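Local coordinates for protein TRAS1 ORF2p (PDB 1WDU) that contains, in this N-terminal piece of a telomere-specific non-LTR retrotransposon protein, the endonuclease domain, which probably nicks target DNA for insertion of the element, at residues Val191-Thr196 with Arg206-Phe211. The protein carries 1 engineered substitution. Sequence-based numbering, arbitrary orientation.
Sequences VPTFDT and RVDVTF
The hydroxyl oxygen of Thr193 is gripped twice by the segment 206-211. It donates a hydrogen bond to Asp208, with OG1 2.6 Å from OD1, and the carboxylate receives it on its anti lone pair. The same OG1 accepts a weak bond from the backbone N of Val207, 3.3 Å away. A chi1 of 64° tucks OG1 in between the N and C of its own backbone, aimed at this pair, and turns CG2 toward the aliphatic part of Arg206, 4.0 Å from its CG. The contact belongs to a beta hairpin of strands 194-195 and 204-212 in the alpha/beta sandwich of a DNase I-like endonuclease domain. A classic beta bulge sets Thr193 and Phe194 together opposite Ser205. Beyond the bulge, side chains take over the joining of the two segments. Arg206, bent at chi3, turns its guanidinium back to the approach to the first strand, where NH1 donates to the carbonyl O of Val191 at 2.7 Å. That bond is bent, 140° at the hydrogen. It meets the oxygen 26° off the carbonyl plane. A water bridges NH1, at 2.7 Å, to the backbone N of Val191. Trp162 O accepts from NE of Arg206, which further fixes the rotation of the guanidinium, while Met237 of strand 237-241 packs against both Thr193 and Asp208.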
loop_
_atom_site.group_PDB
_atom_site.type_symbol
_atom_site.label_atom_id
_atom_site.label_comp_id
_atom_site.label_asym_id
_atom_site.label_seq_id
_atom_site.Cartn_x
_atom_site.Cartn_y
_atom_site.Cartn_z
ATOM N N VAL A 191 8.122 14.684 -3.475
ATOM C CA VAL A 191 9.166 13.771 -3.925
ATOM C C VAL A 191 8.530 12.742 -4.852
ATOM O O VAL A 191 7.568 12.073 -4.478
ATOM C CB VAL A 191 9.814 13.035 -2.737
ATOM C CG1 VAL A 191 10.931 12.123 -3.234
ATOM C CG2 VAL A 191 10.342 14.042 -1.727
ATOM N N PRO A 192 9.059 12.604 -6.078
ATOM C CA PRO A 192 8.495 11.636 -7.025
ATOM C C PRO A 192 8.526 10.200 -6.506
ATOM O O PRO A 192 9.550 9.728 -6.012
ATOM C CB PRO A 192 9.362 11.828 -8.270
ATOM C CG PRO A 192 10.689 12.234 -7.693
ATOM C CD PRO A 192 10.281 13.222 -6.623
ATOM N N THR A 193 7.392 9.516 -6.600
ATOM C CA THR A 193 7.307 8.132 -6.157
ATOM C C THR A 193 7.659 7.277 -7.363
ATOM O O THR A 193 7.787 6.054 -7.268
ATOM C CB THR A 193 5.887 7.777 -5.659
ATOM O OG1 THR A 193 4.956 7.867 -6.744
ATOM C CG2 THR A 193 5.461 8.730 -4.546
ATOM N N PHE A 194 7.811 7.946 -8.504
ATOM C CA PHE A 194 8.180 7.292 -9.754
ATOM C C PHE A 194 9.080 8.216 -10.563
ATOM O O PHE A 194 8.696 9.339 -10.906
ATOM C CB PHE A 194 6.945 6.925 -10.582
ATOM C CG PHE A 194 7.277 6.234 -11.879
ATOM C CD1 PHE A 194 7.689 6.965 -12.990
ATOM C CD2 PHE A 194 7.217 4.845 -11.980
ATOM C CE1 PHE A 194 8.036 6.324 -14.178
ATOM C CE2 PHE A 194 7.562 4.194 -13.164
ATOM C CZ PHE A 194 7.972 4.934 -14.265
ATOM N N ASP A 195 10.280 7.728 -10.861
ATOM C CA ASP A 195 11.268 8.487 -11.617
ATOM C C ASP A 195 11.885 7.630 -12.722
ATOM O O ASP A 195 12.217 6.464 -12.505
ATOM C CB ASP A 195 12.363 8.989 -10.673
ATOM C CG ASP A 195 13.502 9.661 -11.407
ATOM O OD1 ASP A 195 13.263 10.691 -12.070
ATOM O OD2 ASP A 195 14.640 9.155 -11.321
ATOM N N THR A 196 12.030 8.216 -13.907
ATOM C CA THR A 196 12.610 7.519 -15.051
ATOM C C THR A 196 13.421 8.497 -15.898
ATOM O O THR A 196 13.275 9.714 -15.770
ATOM C CB THR A 196 11.517 6.884 -15.948
ATOM O OG1 THR A 196 10.706 5.998 -15.168
ATOM C CG2 THR A 196 12.157 6.095 -17.090
ATOM N N ARG A 206 3.995 11.229 -9.251
ATOM C CA ARG A 206 3.548 10.717 -7.961
ATOM C C ARG A 206 2.200 10.056 -8.216
ATOM O O ARG A 206 1.172 10.730 -8.267
ATOM C CB ARG A 206 3.402 11.853 -6.929
ATOM C CG ARG A 206 4.712 12.282 -6.263
ATOM C CD ARG A 206 4.552 13.543 -5.395
ATOM N NE ARG A 206 3.776 13.340 -4.168
ATOM C CZ ARG A 206 4.292 12.986 -2.989
ATOM N NH1 ARG A 206 5.599 12.786 -2.852
ATOM N NH2 ARG A 206 3.500 12.851 -1.930
ATOM N N VAL A 207 2.217 8.739 -8.395
ATOM C CA VAL A 207 0.994 7.993 -8.661
ATOM C C VAL A 207 0.667 6.993 -7.551
ATOM O O VAL A 207 -0.352 6.297 -7.610
ATOM C CB VAL A 207 1.074 7.257 -10.028
ATOM C CG1 VAL A 207 1.174 8.274 -11.154
ATOM C CG2 VAL A 207 2.273 6.325 -10.066
ATOM N N ASP A 208 1.527 6.934 -6.537
ATOM C CA ASP A 208 1.318 6.037 -5.404
ATOM C C ASP A 208 0.583 6.782 -4.284
ATOM O O ASP A 208 0.961 7.890 -3.910
ATOM C CB ASP A 208 2.660 5.508 -4.889
ATOM C CG ASP A 208 3.417 4.719 -5.942
ATOM O OD1 ASP A 208 4.249 5.325 -6.660
ATOM O OD2 ASP A 208 3.174 3.494 -6.064
ATOM N N VAL A 209 -0.467 6.176 -3.749
ATOM C CA VAL A 209 -1.240 6.827 -2.699
ATOM C C VAL A 209 -1.425 5.933 -1.481
ATOM O O VAL A 209 -1.465 4.703 -1.592
ATOM C CB VAL A 209 -2.665 7.262 -3.208
ATOM C CG1 VAL A 209 -3.199 8.400 -2.349
ATOM C CG2 VAL A 209 -2.606 7.691 -4.667
ATOM N N THR A 210 -1.509 6.577 -0.318
ATOM C CA THR A 210 -1.722 5.904 0.957
ATOM C C THR A 210 -2.849 6.676 1.632
ATOM O O THR A 210 -2.766 7.892 1.779
ATOM C CB THR A 210 -0.481 5.983 1.879
ATOM O OG1 THR A 210 0.677 5.508 1.184
ATOM C CG2 THR A 210 -0.701 5.143 3.130
ATOM N N PHE A 211 -3.905 5.985 2.033
ATOM C CA PHE A 211 -5.016 6.658 2.683
ATOM C C PHE A 211 -5.638 5.772 3.742
ATOM O O PHE A 211 -5.477 4.551 3.715
ATOM C CB PHE A 211 -6.050 7.116 1.637
ATOM C CG PHE A 211 -6.428 6.061 0.627
ATOM C CD1 PHE A 211 -7.497 5.206 0.856
ATOM C CD2 PHE A 211 -5.763 5.976 -0.588
ATOM C CE1 PHE A 211 -7.910 4.285 -0.113
ATOM C CE2 PHE A 211 -6.172 5.050 -1.567
ATOM C CZ PHE A 211 -7.245 4.211 -1.323
HETATM O O HOH W 1 7.159 13.475 -0.729
#